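Local coordinates for protein synaptotagmin-1 (Arabidopsis thaliana, PDB 7AS6) that helps maintain plasma membrane integrity during freezing and osmotic stress, here represented by its first C2 domain, a probable calcium-dependent phospholipid-binding module, at residues A[74-79]-A[130-135]. Residues are numbered along the deposited sequence; the frame is centred on the assembly and turned at random.
Sequences LEFSVY and GKLEVE
Phe76 points from strand 73-80 into the interior between the two sheets, where it meets Leu132 and Val134, both rising from strand 131-140. The tightest approach is between Phe76 CB and Leu132 CD2, 3.7 Å apart. That methyl also lies against the root of the aromatic ring, 4.0 Å from Phe76 CG, and comes at it obliquely, the two side chains crossing at about a right angle. With Leu132 CG anti to the backbone N (chi1 -173°), its CD2 branch is the one that meets Phe76. One methyl of Val134, CG1, sits over one face of the same ring: it lies 4.3 Å from the Phe76 ring centroid and 22° off the normal, a CH-pi contact displaced toward the rim at CE1. Here the two side chains approach from opposite directions.

Val78 adds a looser flank. Its side chain also points toward strand 131-140, but its CG2 comes no nearer than 4.5 Å to Leu132 CD1, and it packs on Leu112 as well. The apolar layer continues around Phe76, which touches Val12, Leu95 and Leu110. No hydrogen bond links the two segments, and their backbones pair with other strands. On the outer surfaces the character changes: Glu75 and Tyr79 on one strand and Lys131, Glu133 and Glu135 on the other are partly exposed, with Glu133 in a salt bridge to Arg16 and Tyr79 OH hydrogen-bonded to Lys89 NZ. This alternation, with two facing four-stranded antiparallel sheets packed through side chains, is how a beta sandwich is built, here that of a C2 domain.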
loop_
_atom_site.group_PDB
_atom_site.type_symbol
_atom_site.label_atom_id
_atom_site.label_comp_id
_atom_site.label_asym_id
_atom_site.label_seq_id
_atom_site.Cartn_x
_atom_site.Cartn_y
_atom_site.Cartn_z
ATOM N N LEU A 74 7.692 3.990 -0.091
ATOM C CA LEU A 74 6.819 2.838 0.064
ATOM C C LEU A 74 6.358 2.379 -1.306
ATOM O O LEU A 74 6.131 3.194 -2.201
ATOM C CB LEU A 74 5.607 3.187 0.924
ATOM C CG LEU A 74 5.921 3.421 2.400
ATOM C CD1 LEU A 74 4.813 4.233 3.023
ATOM C CD2 LEU A 74 6.081 2.087 3.123
ATOM N N GLU A 75 6.216 1.075 -1.474
ATOM C CA GLU A 75 5.621 0.514 -2.677
ATOM C C GLU A 75 4.372 -0.252 -2.278
ATOM O O GLU A 75 4.439 -1.147 -1.432
ATOM C CB GLU A 75 6.607 -0.394 -3.388
ATOM C CG GLU A 75 6.213 -0.730 -4.799
ATOM C CD GLU A 75 7.003 -1.911 -5.332
ATOM O OE1 GLU A 75 6.816 -3.027 -4.795
ATOM O OE2 GLU A 75 7.814 -1.721 -6.268
ATOM N N PHE A 76 3.234 0.131 -2.846
ATOM C CA PHE A 76 1.979 -0.578 -2.654
ATOM C C PHE A 76 1.654 -1.379 -3.906
ATOM O O PHE A 76 1.749 -0.869 -5.027
ATOM C CB PHE A 76 0.839 0.384 -2.363
ATOM C CG PHE A 76 1.089 1.283 -1.185
ATOM C CD1 PHE A 76 0.595 0.952 0.074
ATOM C CD2 PHE A 76 1.824 2.444 -1.331
ATOM C CE1 PHE A 76 0.834 1.781 1.181
ATOM C CE2 PHE A 76 2.075 3.282 -0.232
ATOM C CZ PHE A 76 1.568 2.946 1.024
ATOM N N SER A 77 1.255 -2.629 -3.721
ATOM C CA SER A 77 0.907 -3.478 -4.853
ATOM C C SER A 77 -0.406 -4.165 -4.553
ATOM O O SER A 77 -0.544 -4.829 -3.520
ATOM C CB SER A 77 2.006 -4.488 -5.128
ATOM O OG SER A 77 3.203 -3.802 -5.436
ATOM N N VAL A 78 -1.371 -3.985 -5.426
ATOM C CA VAL A 78 -2.656 -4.632 -5.266
ATOM C C VAL A 78 -2.641 -5.933 -6.063
ATOM O O VAL A 78 -2.321 -5.940 -7.258
ATOM C CB VAL A 78 -3.794 -3.707 -5.716
ATOM C CG1 VAL A 78 -5.127 -4.380 -5.463
ATOM C CG2 VAL A 78 -3.706 -2.359 -4.966
ATOM N N TYR A 79 -2.927 -7.040 -5.383
ATOM C CA TYR A 79 -2.972 -8.371 -5.969
ATOM C C TYR A 79 -4.385 -8.907 -5.879
ATOM O O TYR A 79 -5.166 -8.509 -5.017
ATOM C CB TYR A 79 -2.059 -9.358 -5.232
ATOM C CG TYR A 79 -0.593 -9.161 -5.461
ATOM C CD1 TYR A 79 0.086 -9.948 -6.367
ATOM C CD2 TYR A 79 0.118 -8.193 -4.771
ATOM C CE1 TYR A 79 1.432 -9.784 -6.586
ATOM C CE2 TYR A 79 1.477 -8.021 -4.988
ATOM C CZ TYR A 79 2.124 -8.828 -5.896
ATOM O OH TYR A 79 3.475 -8.680 -6.134
ATOM N N GLY A 130 -7.814 1.708 -11.361
ATOM C CA GLY A 130 -8.347 2.039 -10.056
ATOM C C GLY A 130 -7.412 2.934 -9.263
ATOM O O GLY A 130 -6.296 3.270 -9.671
ATOM N N LYS A 131 -7.900 3.328 -8.096
ATOM C CA LYS A 131 -7.167 4.202 -7.193
ATOM C C LYS A 131 -7.006 3.492 -5.863
ATOM O O LYS A 131 -7.903 2.764 -5.431
ATOM C CB LYS A 131 -7.902 5.537 -6.990
ATOM C CG LYS A 131 -7.880 6.437 -8.208
ATOM C CD LYS A 131 -8.668 7.718 -7.983
ATOM C CE LYS A 131 -8.328 8.766 -9.041
ATOM N NZ LYS A 131 -8.522 8.249 -10.421
ATOM N N LEU A 132 -5.862 3.687 -5.220
ATOM C CA LEU A 132 -5.661 3.243 -3.849
ATOM C C LEU A 132 -5.561 4.469 -2.957
ATOM O O LEU A 132 -4.850 5.418 -3.294
ATOM C CB LEU A 132 -4.392 2.412 -3.714
ATOM C CG LEU A 132 -4.173 1.766 -2.352
ATOM C CD1 LEU A 132 -5.245 0.730 -2.070
ATOM C CD2 LEU A 132 -2.780 1.148 -2.240
ATOM N N GLU A 133 -6.279 4.456 -1.832
ATOM C CA GLU A 133 -6.244 5.555 -0.861
ATOM C C GLU A 133 -5.572 5.084 0.420
ATOM O O GLU A 133 -5.956 4.052 0.986
ATOM C CB GLU A 133 -7.647 6.086 -0.568
ATOM C CG GLU A 133 -8.345 6.551 -1.846
ATOM C CD GLU A 133 -9.615 7.339 -1.601
ATOM O OE1 GLU A 133 -10.034 7.454 -0.428
ATOM O OE2 GLU A 133 -10.191 7.858 -2.590
ATOM N N VAL A 134 -4.546 5.821 0.854
ATOM C CA VAL A 134 -3.739 5.455 2.010
ATOM C C VAL A 134 -3.517 6.698 2.872
ATOM O O VAL A 134 -3.775 7.829 2.452
ATOM C CB VAL A 134 -2.380 4.841 1.609
ATOM C CG1 VAL A 134 -2.552 3.741 0.563
ATOM C CG2 VAL A 134 -1.466 5.914 1.084
ATOM N N GLU A 135 -3.026 6.479 4.092
ATOM C CA GLU A 135 -2.647 7.556 5.005
ATOM C C GLU A 135 -1.303 7.243 5.628
ATOM O O GLU A 135 -0.964 6.079 5.857
ATOM C CB GLU A 135 -3.617 7.751 6.161
ATOM C CG GLU A 135 -4.969 8.310 5.827
ATOM C CD GLU A 135 -5.812 8.420 7.083
ATOM O OE1 GLU A 135 -5.205 8.476 8.186
ATOM O OE2 GLU A 135 -7.065 8.415 6.971
#